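Local coordinates for NTF2 domain-containing protein (Chaetomium thermophilum, PDB 4X2H) that is of uncharacterised function but belongs to the NTF2 domain family and pairs with a different protein chain, consistent with a role in nuclear transport as in relatives, at residues 27-32 against 54-59; 31-36 against 156-161; 37-42 against 101-106. All coordinates share one frame; numbering follows the deposited sequence.

Interaction 1: residues 27-32 against 54-59; sequences SGYVNN and ATPEEW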
ATOM      1  N   SER B  27       9.985  14.417   9.632  1.00 15.55           N
ATOM      2  CA  SER B  27      10.802  13.638  10.555  1.00 16.04           C
ATOM      3  C   SER B  27      10.485  12.143  10.466  1.00 15.52           C
ATOM      4  O   SER B  27      11.230  11.313  10.993  1.00 16.47           O
ATOM      5  CB  SER B  27      10.607  14.126  11.990  1.00 18.82           C
ATOM      6  OG  SER B  27       9.343  13.739  12.495  1.00 19.78           O
ATOM      7  N   GLY B  28       9.389  11.805   9.792  1.00 16.11           N
ATOM      8  CA  GLY B  28       8.991  10.417   9.625  1.00 14.36           C
ATOM      9  C   GLY B  28       9.608   9.741   8.410  1.00 10.84           C
ATOM     10  O   GLY B  28       9.345   8.567   8.152  1.00 10.59           O
ATOM     11  N   TYR B  29      10.427  10.480   7.665  1.00 14.85           N
ATOM     12  CA  TYR B  29      11.068   9.962   6.450  1.00  8.82           C
ATOM     13  C   TYR B  29      12.536   9.623   6.684  1.00 13.06           C
ATOM     14  O   TYR B  29      13.150  10.120   7.628  1.00 15.27           O
ATOM     15  CB  TYR B  29      10.947  10.976   5.318  1.00 13.53           C
ATOM     16  CG  TYR B  29       9.532  11.177   4.839  1.00 12.72           C
ATOM     17  CD1 TYR B  29       8.632  11.937   5.576  1.00 12.96           C
ATOM     18  CD2 TYR B  29       9.089  10.601   3.656  1.00 10.89           C
ATOM     19  CE1 TYR B  29       7.342  12.126   5.147  1.00 14.16           C
ATOM     20  CE2 TYR B  29       7.787  10.788   3.218  1.00 10.84           C
ATOM     21  CZ  TYR B  29       6.922  11.546   3.974  1.00 14.04           C
ATOM     22  OH  TYR B  29       5.633  11.739   3.555  1.00 13.95           O
ATOM     23  N   VAL B  30      13.106   8.790   5.812  1.00 12.77           N
ATOM     24  CA  VAL B  30      14.489   8.351   5.980  1.00 13.45           C
ATOM     25  C   VAL B  30      15.498   9.481   5.783  1.00 13.59           C
ATOM     26  O   VAL B  30      16.604   9.413   6.312  1.00 14.51           O
ATOM     27  CB  VAL B  30      14.856   7.207   5.002  1.00 13.50           C
ATOM     28  CG1 VAL B  30      14.079   5.934   5.344  1.00 16.01           C
ATOM     29  CG2 VAL B  30      14.651   7.641   3.544  1.00 14.15           C
ATOM     30  N   ASN B  31      15.117  10.516   5.038  1.00 11.29           N
ATOM     31  CA  ASN B  31      16.057  11.570   4.650  1.00 15.97           C
ATOM     32  C   ASN B  31      16.806  12.195   5.823  1.00 19.58           C
ATOM     33  O   ASN B  31      18.011  12.429   5.740  1.00 25.25           O
ATOM     34  CB  ASN B  31      15.335  12.684   3.887  1.00 17.02           C
ATOM     35  CG  ASN B  31      14.683  12.191   2.621  1.00 17.62           C
ATOM     36  OD1 ASN B  31      14.020  11.153   2.616  1.00 15.83           O
ATOM     37  ND2 ASN B  31      14.872  12.929   1.528  1.00 18.84           N
ATOM     38  N   ASN B  32      16.090  12.461   6.910  1.00 23.00           N
ATOM     39  CA  ASN B  32      16.672  13.154   8.056  1.00 32.99           C
ATOM     40  C   ASN B  32      17.041  12.193   9.183  1.00 33.14           C
ATOM     41  O   ASN B  32      16.977  12.546  10.361  1.00 37.04           O
ATOM     42  CB  ASN B  32      15.705  14.224   8.565  1.00 40.64           C
ATOM     43  CG  ASN B  32      15.382  15.262   7.506  1.00 46.01           C
ATOM     44  OD1 ASN B  32      16.217  15.580   6.657  1.00 46.46           O
ATOM     45  ND2 ASN B  32      14.164  15.791   7.545  1.00 48.30           N
ATOM     46  N   ALA B  54      10.773  16.122  -4.420  1.00 15.15           N
ATOM     47  CA  ALA B  54      12.182  15.849  -4.165  1.00 19.77           C
ATOM     48  C   ALA B  54      12.469  15.543  -2.702  1.00 17.76           C
ATOM     49  O   ALA B  54      13.320  14.704  -2.405  1.00 18.36           O
ATOM     50  CB  ALA B  54      13.032  17.026  -4.622  1.00 24.01           C
ATOM     51  N   THR B  55      11.771  16.220  -1.796  1.00 18.92           N
ATOM     52  CA  THR B  55      12.046  16.081  -0.366  1.00 17.42           C
ATOM     53  C   THR B  55      10.779  16.078   0.489  1.00 12.66           C
ATOM     54  O   THR B  55       9.753  16.630   0.087  1.00 12.69           O
ATOM     55  CB  THR B  55      12.954  17.219   0.141  1.00 18.72           C
ATOM     56  OG1 THR B  55      12.283  18.475  -0.028  1.00 17.95           O
ATOM     57  CG2 THR B  55      14.274  17.237  -0.614  1.00 20.27           C
ATOM     58  N   PRO B  56      10.854  15.465   1.685  1.00 16.03           N
ATOM     59  CA  PRO B  56       9.762  15.502   2.666  1.00 12.57           C
ATOM     60  C   PRO B  56       9.408  16.924   3.075  1.00 11.75           C
ATOM     61  O   PRO B  56       8.249  17.215   3.382  1.00 14.00           O
ATOM     62  CB  PRO B  56      10.333  14.724   3.862  1.00 16.98           C
ATOM     63  CG  PRO B  56      11.404  13.891   3.312  1.00 17.23           C
ATOM     64  CD  PRO B  56      11.980  14.640   2.156  1.00 17.01           C
ATOM     65  N   GLU B  57      10.409  17.800   3.088  1.00 12.44           N
ATOM     66  CA  GLU B  57      10.197  19.201   3.439  1.00 18.29           C
ATOM     67  C   GLU B  57       9.263  19.884   2.446  1.00 18.10           C
ATOM     68  O   GLU B  57       8.408  20.683   2.834  1.00 18.31           O
ATOM     69  CB  GLU B  57      11.531  19.953   3.494  1.00 21.23           C
ATOM     70  CG  GLU B  57      12.350  19.694   4.760  1.00 23.42           C
ATOM     71  CD  GLU B  57      13.022  18.330   4.779  1.00 27.91           C
ATOM     72  OE1 GLU B  57      13.506  17.933   5.861  1.00 30.33           O
ATOM     73  OE2 GLU B  57      13.081  17.658   3.726  1.00 22.83           O
ATOM     74  N   GLU B  58       9.427  19.571   1.164  1.00 16.15           N
ATOM     75  CA  GLU B  58       8.569  20.153   0.139  1.00 12.65           C
ATOM     76  C   GLU B  58       7.143  19.632   0.285  1.00 15.08           C
ATOM     77  O   GLU B  58       6.178  20.382   0.126  1.00 17.30           O
ATOM     78  CB  GLU B  58       9.105  19.852  -1.264  1.00 19.10           C
ATOM     79  CG  GLU B  58       8.267  20.479  -2.370  1.00 25.87           C
ATOM     80  CD  GLU B  58       8.855  20.279  -3.754  1.00 33.32           C
ATOM     81  OE1 GLU B  58       8.145  20.566  -4.742  1.00 34.85           O
ATOM     82  OE2 GLU B  58      10.023  19.841  -3.859  1.00 32.82           O
ATOM     83  N   TRP B  59       7.014  18.348   0.595  1.00 14.30           N
ATOM     84  CA  TRP B  59       5.710  17.744   0.848  1.00 12.39           C
ATOM     85  C   TRP B  59       5.008  18.445   2.010  1.00 14.49           C
ATOM     86  O   TRP B  59       3.814  18.721   1.934  1.00 10.86           O
ATOM     87  CB  TRP B  59       5.882  16.244   1.112  1.00 15.15           C
ATOM     88  CG  TRP B  59       4.677  15.505   1.639  1.00 12.41           C
ATOM     89  CD1 TRP B  59       4.664  14.612   2.673  1.00 14.44           C
ATOM     90  CD2 TRP B  59       3.326  15.572   1.156  1.00 12.55           C
ATOM     91  NE1 TRP B  59       3.399  14.123   2.865  1.00 15.76           N
ATOM     92  CE2 TRP B  59       2.557  14.694   1.946  1.00 11.34           C
ATOM     93  CE3 TRP B  59       2.694  16.285   0.132  1.00 14.53           C
ATOM     94  CZ2 TRP B  59       1.191  14.516   1.752  1.00 14.71           C
ATOM     95  CZ3 TRP B  59       1.334  16.112  -0.055  1.00 14.45           C
ATOM     96  CH2 TRP B  59       0.600  15.229   0.744  1.00 12.97           C
TER
HETATM   97  O   HOH W   1      13.007  12.717  -0.727  1.00 14.76           O
HETATM   98  O   HOH W   2      15.189  16.122   3.582  1.00 32.92           O

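Interaction 2: residues 31-36 against 156-161; sequences NNNATY and VPNWDV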
ATOM      1  N   ASN B  31      15.117  10.516   5.038  1.00 11.29           N
ATOM      2  CA  ASN B  31      16.057  11.570   4.650  1.00 15.97           C
ATOM      3  C   ASN B  31      16.806  12.195   5.823  1.00 19.58           C
ATOM      4  O   ASN B  31      18.011  12.429   5.740  1.00 25.25           O
ATOM      5  CB  ASN B  31      15.335  12.684   3.887  1.00 17.02           C
ATOM      6  CG  ASN B  31      14.683  12.191   2.621  1.00 17.62           C
ATOM      7  OD1 ASN B  31      14.020  11.153   2.616  1.00 15.83           O
ATOM      8  ND2 ASN B  31      14.872  12.929   1.528  1.00 18.84           N
ATOM      9  N   ASN B  32      16.090  12.461   6.910  1.00 23.00           N
ATOM     10  CA  ASN B  32      16.672  13.154   8.056  1.00 32.99           C
ATOM     11  C   ASN B  32      17.041  12.193   9.183  1.00 33.14           C
ATOM     12  O   ASN B  32      16.977  12.546  10.361  1.00 37.04           O
ATOM     13  CB  ASN B  32      15.705  14.224   8.565  1.00 40.64           C
ATOM     14  CG  ASN B  32      15.382  15.262   7.506  1.00 46.01           C
ATOM     15  OD1 ASN B  32      16.217  15.580   6.657  1.00 46.46           O
ATOM     16  ND2 ASN B  32      14.164  15.791   7.545  1.00 48.30           N
ATOM     17  N   ASN B  33      17.431  10.978   8.807  1.00 23.02           N
ATOM     18  CA  ASN B  33      17.874   9.976   9.768  1.00 17.94           C
ATOM     19  C   ASN B  33      19.394   9.854   9.746  1.00 16.87           C
ATOM     20  O   ASN B  33      20.005   9.779   8.678  1.00 18.13           O
ATOM     21  CB  ASN B  33      17.223   8.622   9.472  1.00 15.96           C
ATOM     22  CG  ASN B  33      17.656   7.545  10.447  1.00 15.88           C
ATOM     23  OD1 ASN B  33      18.529   6.731  10.147  1.00 14.41           O
ATOM     24  ND2 ASN B  33      17.053   7.545  11.627  1.00 15.69           N
ATOM     25  N   ALA B  34      19.994   9.845  10.933  1.00 14.82           N
ATOM     26  CA  ALA B  34      21.446   9.851  11.079  1.00 18.52           C
ATOM     27  C   ALA B  34      22.100   8.621  10.456  1.00 17.21           C
ATOM     28  O   ALA B  34      23.056   8.730   9.689  1.00 16.04           O
ATOM     29  CB  ALA B  34      21.816   9.943  12.554  1.00 19.94           C
ATOM     30  N   THR B  35      21.584   7.445  10.794  1.00 14.94           N
ATOM     31  CA  THR B  35      22.181   6.197  10.342  1.00 14.20           C
ATOM     32  C   THR B  35      21.991   5.979   8.840  1.00 15.86           C
ATOM     33  O   THR B  35      22.927   5.590   8.142  1.00 16.57           O
ATOM     34  CB  THR B  35      21.600   5.004  11.124  1.00 18.70           C
ATOM     35  OG1 THR B  35      22.153   5.001  12.446  1.00 18.27           O
ATOM     36  CG2 THR B  35      21.928   3.677  10.452  1.00 19.53           C
ATOM     37  N   TYR B  36      20.787   6.222   8.336  1.00 13.74           N
ATOM     38  CA  TYR B  36      20.538   6.032   6.912  1.00  8.93           C
ATOM     39  C   TYR B  36      21.312   7.053   6.088  1.00 14.02           C
ATOM     40  O   TYR B  36      21.744   6.754   4.977  1.00 17.96           O
ATOM     41  CB  TYR B  36      19.043   6.111   6.612  1.00 13.84           C
ATOM     42  CG  TYR B  36      18.304   4.833   6.939  1.00 11.37           C
ATOM     43  CD1 TYR B  36      18.765   3.604   6.487  1.00 13.63           C
ATOM     44  CD2 TYR B  36      17.161   4.855   7.712  1.00 12.07           C
ATOM     45  CE1 TYR B  36      18.093   2.430   6.786  1.00 10.62           C
ATOM     46  CE2 TYR B  36      16.483   3.687   8.020  1.00 15.29           C
ATOM     47  CZ  TYR B  36      16.953   2.481   7.556  1.00 12.57           C
ATOM     48  OH  TYR B  36      16.273   1.325   7.868  1.00 13.81           O
ATOM     49  N   VAL B 156      10.771   1.306   6.743  1.00 11.15           N
ATOM     50  CA  VAL B 156      11.986   0.577   7.119  1.00 10.03           C
ATOM     51  C   VAL B 156      12.345   0.879   8.578  1.00 11.73           C
ATOM     52  O   VAL B 156      11.900   1.883   9.141  1.00 12.11           O
ATOM     53  CB  VAL B 156      13.177   0.932   6.195  1.00 10.31           C
ATOM     54  CG1 VAL B 156      12.919   0.450   4.770  1.00 13.72           C
ATOM     55  CG2 VAL B 156      13.456   2.426   6.209  1.00 11.32           C
ATOM     56  N   PRO B 157      13.133  -0.005   9.213  1.00 12.79           N
ATOM     57  CA  PRO B 157      13.494   0.190  10.622  1.00 12.36           C
ATOM     58  C   PRO B 157      14.281   1.473  10.877  1.00 14.87           C
ATOM     59  O   PRO B 157      15.159   1.819  10.086  1.00 17.97           O
ATOM     60  CB  PRO B 157      14.364  -1.032  10.934  1.00 16.33           C
ATOM     61  CG  PRO B 157      13.998  -2.043   9.929  1.00 16.80           C
ATOM     62  CD  PRO B 157      13.638  -1.285   8.690  1.00 11.18           C
ATOM     63  N   ASN B 158      13.964   2.164  11.965  1.00 13.28           N
ATOM     64  CA  ASN B 158      14.797   3.266  12.440  1.00 14.00           C
ATOM     65  C   ASN B 158      15.831   2.716  13.408  1.00 14.26           C
ATOM     66  O   ASN B 158      15.531   2.491  14.581  1.00 16.65           O
ATOM     67  CB  ASN B 158      13.957   4.351  13.119  1.00 16.02           C
ATOM     68  CG  ASN B 158      14.780   5.574  13.504  1.00 15.17           C
ATOM     69  OD1 ASN B 158      16.016   5.544  13.487  1.00 17.66           O
ATOM     70  ND2 ASN B 158      14.099   6.653  13.864  1.00 16.50           N
ATOM     71  N   TRP B 159      17.048   2.498  12.916  1.00 13.26           N
ATOM     72  CA  TRP B 159      18.096   1.874  13.717  1.00 14.33           C
ATOM     73  C   TRP B 159      18.517   2.744  14.900  1.00 18.57           C
ATOM     74  O   TRP B 159      19.094   2.243  15.864  1.00 21.74           O
ATOM     75  CB  TRP B 159      19.324   1.571  12.856  1.00 12.21           C
ATOM     76  CG  TRP B 159      19.049   0.712  11.667  1.00 13.80           C
ATOM     77  CD1 TRP B 159      19.301   1.021  10.361  1.00 12.05           C
ATOM     78  CD2 TRP B 159      18.462  -0.598  11.662  1.00 11.38           C
ATOM     79  NE1 TRP B 159      18.918  -0.015   9.548  1.00 14.92           N
ATOM     80  CE2 TRP B 159      18.400  -1.022  10.321  1.00 12.79           C
ATOM     81  CE3 TRP B 159      17.994  -1.455  12.661  1.00 15.81           C
ATOM     82  CZ2 TRP B 159      17.880  -2.263   9.951  1.00 13.80           C
ATOM     83  CZ3 TRP B 159      17.482  -2.689  12.292  1.00 12.45           C
ATOM     84  CH2 TRP B 159      17.426  -3.078  10.948  1.00 16.16           C
ATOM     85  N   ASP B 160      18.231   4.039  14.824  1.00 15.61           N
ATOM     86  CA  ASP B 160      18.644   4.975  15.865  1.00 18.09           C
ATOM     87  C   ASP B 160      17.665   5.014  17.034  1.00 20.47           C
ATOM     88  O   ASP B 160      17.988   5.560  18.091  1.00 25.08           O
ATOM     89  CB  ASP B 160      18.807   6.380  15.280  1.00 20.61           C
ATOM     90  CG  ASP B 160      19.899   6.451  14.225  1.00 23.19           C
ATOM     91  OD1 ASP B 160      20.967   5.836  14.436  1.00 20.67           O
ATOM     92  OD2 ASP B 160      19.686   7.112  13.185  1.00 22.39           O
ATOM     93  N   VAL B 161      16.486   4.425  16.847  1.00 18.83           N
ATOM     94  CA  VAL B 161      15.429   4.457  17.856  1.00 19.65           C
ATOM     95  C   VAL B 161      15.077   3.055  18.351  1.00 20.99           C
ATOM     96  O   VAL B 161      14.870   2.852  19.547  1.00 22.44           O
ATOM     97  CB  VAL B 161      14.154   5.149  17.304  1.00 19.12           C
ATOM     98  CG1 VAL B 161      12.963   4.957  18.241  1.00 20.60           C
ATOM     99  CG2 VAL B 161      14.418   6.628  17.093  1.00 21.04           C
TER
HETATM  100  O   HOH W   3      18.137   3.993  10.654  1.00 17.78           O

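Interaction 3: residues 37-42 against 101-106; sequences TKAGHP and YRFAAP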
ATOM      1  N   THR B  37      21.513   8.246   6.639  1.00 12.08           N
ATOM      2  CA  THR B  37      22.267   9.279   5.940  1.00 15.46           C
ATOM      3  C   THR B  37      23.740   8.886   5.843  1.00 18.84           C
ATOM      4  O   THR B  37      24.358   9.035   4.789  1.00 18.69           O
ATOM      5  CB  THR B  37      22.130  10.642   6.639  1.00 18.78           C
ATOM      6  OG1 THR B  37      20.769  11.088   6.541  1.00 19.57           O
ATOM      7  CG2 THR B  37      23.038  11.685   5.996  1.00 22.98           C
ATOM      8  N   LYS B  38      24.298   8.381   6.939  1.00 17.65           N
ATOM      9  CA  LYS B  38      25.687   7.926   6.941  1.00 17.35           C
ATOM     10  C   LYS B  38      25.858   6.755   5.979  1.00 20.36           C
ATOM     11  O   LYS B  38      26.887   6.626   5.315  1.00 22.80           O
ATOM     12  CB  LYS B  38      26.121   7.519   8.353  1.00 20.33           C
ATOM     13  CG  LYS B  38      27.597   7.149   8.485  1.00 26.95           C
ATOM     14  CD  LYS B  38      28.486   8.386   8.508  1.00 34.75           C
ATOM     15  CE  LYS B  38      29.963   8.015   8.530  1.00 41.35           C
ATOM     16  NZ  LYS B  38      30.783   8.963   7.721  1.00 44.44           N
ATOM     17  N   ALA B  39      24.840   5.904   5.911  1.00 15.39           N
ATOM     18  CA  ALA B  39      24.880   4.720   5.064  1.00 16.00           C
ATOM     19  C   ALA B  39      24.641   5.055   3.594  1.00 16.65           C
ATOM     20  O   ALA B  39      24.835   4.208   2.725  1.00 19.89           O
ATOM     21  CB  ALA B  39      23.852   3.706   5.543  1.00 13.51           C
ATOM     22  N   GLY B  40      24.220   6.286   3.322  1.00 16.81           N
ATOM     23  CA  GLY B  40      23.988   6.732   1.959  1.00 22.12           C
ATOM     24  C   GLY B  40      22.673   6.241   1.385  1.00 18.10           C
ATOM     25  O   GLY B  40      22.573   5.968   0.194  1.00 19.00           O
ATOM     26  N   HIS B  41      21.659   6.122   2.234  1.00 17.48           N
ATOM     27  CA  HIS B  41      20.333   5.746   1.764  1.00 16.35           C
ATOM     28  C   HIS B  41      19.867   6.779   0.745  1.00 17.18           C
ATOM     29  O   HIS B  41      20.091   7.975   0.931  1.00 17.11           O
ATOM     30  CB  HIS B  41      19.340   5.653   2.924  1.00 13.56           C
ATOM     31  CG  HIS B  41      18.089   4.897   2.590  1.00 14.49           C
ATOM     32  ND1 HIS B  41      17.098   5.414   1.788  1.00 15.86           N
ATOM     33  CD2 HIS B  41      17.676   3.658   2.950  1.00 17.03           C
ATOM     34  CE1 HIS B  41      16.125   4.527   1.666  1.00 17.41           C
ATOM     35  NE2 HIS B  41      16.452   3.453   2.363  1.00 15.37           N
ATOM     36  N   PRO B  42      19.240   6.331  -0.349  1.00 15.64           N
ATOM     37  CA  PRO B  42      18.728   7.341  -1.278  1.00 17.31           C
ATOM     38  C   PRO B  42      17.625   8.171  -0.628  1.00 16.05           C
ATOM     39  O   PRO B  42      17.046   7.730   0.363  1.00 18.59           O
ATOM     40  CB  PRO B  42      18.189   6.511  -2.448  1.00 19.85           C
ATOM     41  CG  PRO B  42      17.972   5.146  -1.897  1.00 22.35           C
ATOM     42  CD  PRO B  42      19.006   4.960  -0.833  1.00 20.00           C
ATOM     43  N   TYR B 101      15.418  -7.392   6.776  1.00 15.00           N
ATOM     44  CA  TYR B 101      15.941  -6.115   6.314  1.00 13.33           C
ATOM     45  C   TYR B 101      17.268  -5.823   7.009  1.00 16.36           C
ATOM     46  O   TYR B 101      17.353  -5.892   8.238  1.00 19.45           O
ATOM     47  CB  TYR B 101      14.924  -5.004   6.572  1.00 10.84           C
ATOM     48  CG  TYR B 101      15.336  -3.669   6.010  1.00 10.09           C
ATOM     49  CD1 TYR B 101      15.018  -3.319   4.705  1.00 10.50           C
ATOM     50  CD2 TYR B 101      16.053  -2.764   6.776  1.00  8.58           C
ATOM     51  CE1 TYR B 101      15.399  -2.099   4.183  1.00 12.92           C
ATOM     52  CE2 TYR B 101      16.439  -1.547   6.268  1.00  9.79           C
ATOM     53  CZ  TYR B 101      16.108  -1.219   4.969  1.00 11.17           C
ATOM     54  OH  TYR B 101      16.495  -0.002   4.463  1.00 11.16           O
ATOM     55  N   ARG B 102      18.301  -5.517   6.222  1.00 15.33           N
ATOM     56  CA  ARG B 102      19.659  -5.380   6.750  1.00 18.65           C
ATOM     57  C   ARG B 102      20.353  -4.071   6.400  1.00 17.06           C
ATOM     58  O   ARG B 102      21.447  -3.811   6.903  1.00 14.80           O
ATOM     59  CB  ARG B 102      20.553  -6.512   6.240  1.00 21.26           C
ATOM     60  CG  ARG B 102      20.006  -7.900   6.429  1.00 27.81           C
ATOM     61  CD  ARG B 102      21.105  -8.937   6.291  1.00 36.32           C
ATOM     62  NE  ARG B 102      20.789 -10.154   7.030  1.00 40.73           N
ATOM     63  CZ  ARG B 102      21.693 -10.962   7.576  1.00 41.81           C
ATOM     64  NH1 ARG B 102      22.989 -10.693   7.473  1.00 38.90           N
ATOM     65  NH2 ARG B 102      21.299 -12.044   8.230  1.00 43.07           N
ATOM     66  N   PHE B 103      19.772  -3.259   5.527  1.00 12.67           N
ATOM     67  CA  PHE B 103      20.513  -2.093   5.064  1.00 12.12           C
ATOM     68  C   PHE B 103      20.745  -1.107   6.202  1.00 15.01           C
ATOM     69  O   PHE B 103      19.812  -0.710   6.898  1.00 12.28           O
ATOM     70  CB  PHE B 103      19.818  -1.376   3.909  1.00 13.37           C
ATOM     71  CG  PHE B 103      20.602  -0.202   3.409  1.00 12.80           C
ATOM     72  CD1 PHE B 103      21.727  -0.401   2.624  1.00 16.17           C
ATOM     73  CD2 PHE B 103      20.261   1.087   3.768  1.00 14.68           C
ATOM     74  CE1 PHE B 103      22.481   0.666   2.181  1.00 18.37           C
ATOM     75  CE2 PHE B 103      21.014   2.168   3.326  1.00 16.31           C
ATOM     76  CZ  PHE B 103      22.125   1.952   2.530  1.00 16.95           C
ATOM     77  N   ALA B 104      22.016  -0.745   6.378  1.00 19.14           N
ATOM     78  CA  ALA B 104      22.460   0.207   7.395  1.00 19.22           C
ATOM     79  C   ALA B 104      22.297  -0.337   8.816  1.00 15.06           C
ATOM     80  O   ALA B 104      22.483   0.392   9.784  1.00 13.64           O
ATOM     81  CB  ALA B 104      21.710   1.534   7.245  1.00 22.32           C
ATOM     82  N   ALA B 105      21.966  -1.618   8.933  1.00 14.25           N
ATOM     83  CA  ALA B 105      21.661  -2.218  10.224  1.00 17.54           C
ATOM     84  C   ALA B 105      22.900  -2.347  11.108  1.00 20.08           C
ATOM     85  O   ALA B 105      23.942  -2.800  10.641  1.00 19.31           O
ATOM     86  CB  ALA B 105      21.030  -3.588  10.026  1.00 18.27           C
ATOM     87  N   PRO B 106      22.790  -1.946  12.386  1.00 20.67           N
ATOM     88  CA  PRO B 106      23.853  -2.293  13.338  1.00 18.76           C
ATOM     89  C   PRO B 106      24.018  -3.799  13.405  1.00 18.08           C
ATOM     90  O   PRO B 106      23.017  -4.515  13.414  1.00 15.99           O
ATOM     91  CB  PRO B 106      23.344  -1.734  14.672  1.00 21.53           C
ATOM     92  CG  PRO B 106      22.353  -0.696  14.310  1.00 20.68           C
ATOM     93  CD  PRO B 106      21.731  -1.139  13.019  1.00 21.21           C
TER
HETATM   94  O   HOH W   4      15.599   0.993   2.115  1.00 16.11           O

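Interaction 1: residues 27-32 against 54-59
The ring of Tyr29 lies against Pro56 with one face: Pro56 CB sits 4.0 Å from the centroid of the Tyr29 ring, offset toward the rim, a CH-pi contact. The neighbouring ring carbon, Pro56 CG, reaches Tyr29 CB at 3.6 Å, which puts the pyrrolidine over the root of the tyrosine. At the far end of the same ring the phenol meets the indole of Trp59 obliquely, the two side chains running at about a right angle, with Tyr29 OH 3.2 Å from Trp59 CD1. Neither polar group is paired with the other: Tyr29 OH bonds to His178, and Trp59 NE1 to Tyr15. The amide of Asn31 lies against CD and CG of Pro56, ND2 3.4 Å from CD; its OD1 bonds to Ala44 N, and a water joins ND2 to Ala54 O. Asn32 ND2 donates to Glu57 OE1 at 2.8 Å, nearly straight at 170° and on the syn side of the carboxylate. Glu57 can offer this oxygen because its chain folds at chi2 (75°), bringing the carboxylate back toward the loop; a second water links its OE2 with Asn32 OD1. Thr55 caps the helix, OG1 accepting from Glu58 N at 3.3 Å. A loop following the first long helix thus packs on the N-terminal turn of helix 56-66, beside strands 45-48 and 173-182, as suits the helix-against-curved-sheet build of the NTF2 fold.

Interaction 2: residues 31-36 against 156-161
Thr35 divides its side chain between Asp160 and Trp159. Its CB lies 3.5 Å from Asp160 OD1. OG1, beside the backbone N with chi1 at -74°, donates to Asp160 OD1 at 2.5 Å, a length so short that its detail is doubtful, while CG2 touches the edge of the Trp159 indole, 3.7 Å from CD1. The carboxylate holds Thr35 at two points: OD1 pairs with OG1, and OD2, through its syn lone pair, with the backbone N of Thr35 at 3.1 Å. Placed against the N-terminal turn of helix 34-39 from the facing loop, the Asp160 carboxylate would probably be stabilised by the helix dipole. The helix is N-capped by Asn33, whose OD1 takes Tyr36 N at 2.9 Å on an in-plane lone pair, and the contact fastens this short helix of the NTF2 fold to the loop that leaves sheet strand 145-157. Asn158 OD1 closes an Asx turn by accepting from Asp160 N, and also draws a weak bond from Asn33 ND2; Asn158 ND2 bonds to Arg171 O. A water donates to Asn33 OD1, accepts from Trp159 N and sits over one face of the Tyr36 ring. Deeper in, Tyr36 OH donates to Pro157 O at 2.5 Å in the carbonyl plane, with Val156 CG2 packed 3.7 Å from Tyr36 CE2. Trp159 NE1 lies near the phenol but bonds to Phe103 O.

Interaction 3: residues 37-42 against 101-106
Ala39 and Ala104 meet methyl to methyl, CB to CB at 3.5 Å, closer than usual for two carbons. Ala104 has positive phi as the third residue of a type II turn from Arg102 to Ala105, and its CB points at the last turn of helix 34-39. That helix ends in a Schellman motif at Gly40, also with positive phi, after which the chain turns to present His41. Phe103 extends its ring from a CG anti to the backbone N (chi1 -178°), reaching between the helix end and the imidazole. Its CZ lies 3.5 Å from Ala39 O and also touches Ala39 CB, while CE2 comes within 3.7 Å of His41 CD2; the two rings stand obliquely, planes 68° apart. His41 likewise carries CG opposite its backbone N (chi1 -163°), which swings CD2 toward Phe103, and its ND1 donates to Pro42 O at 2.7 Å, almost in the ring plane and on a carbonyl lone pair, fixing the rotation of the imidazole. A water 2.6 Å from His41 NE2 lies in the plane of the Tyr101 ring and also bonds to Tyr101 OH. Elsewhere the imidazole meets Tyr36 edge-to-face, and Phe103 stacks with a side chain of the partner protein. Van der Waals packing, including a carbonyl oxygen against Phe103 CZ, holds the segments together, so their fit depends on shape, the polar link running through one ordered water.

How the interactions relate
Interactions 2 and 3 share helix 34-39, gripping its two ends: 31-36 against 156-161 is buried and rich in direct hydrogen bonds, whereas 37-42 against 101-106 lies at the surface, relies on van der Waals contacts and one water, and borders the partner protein. Trp159 NE1 to Phe103 O couples their second segments. Interaction 1, partly buried, starts from the loop that leads into this helix, and it combines ring packing on proline with an amide-carboxylate bond and waters nearer the surface. Val30, which turns away from 54-59, packs through CG1 on Val156 CG2 of interaction 2 and through CG2 on His41 of interaction 3, and so ties the loop of interaction 1 to both.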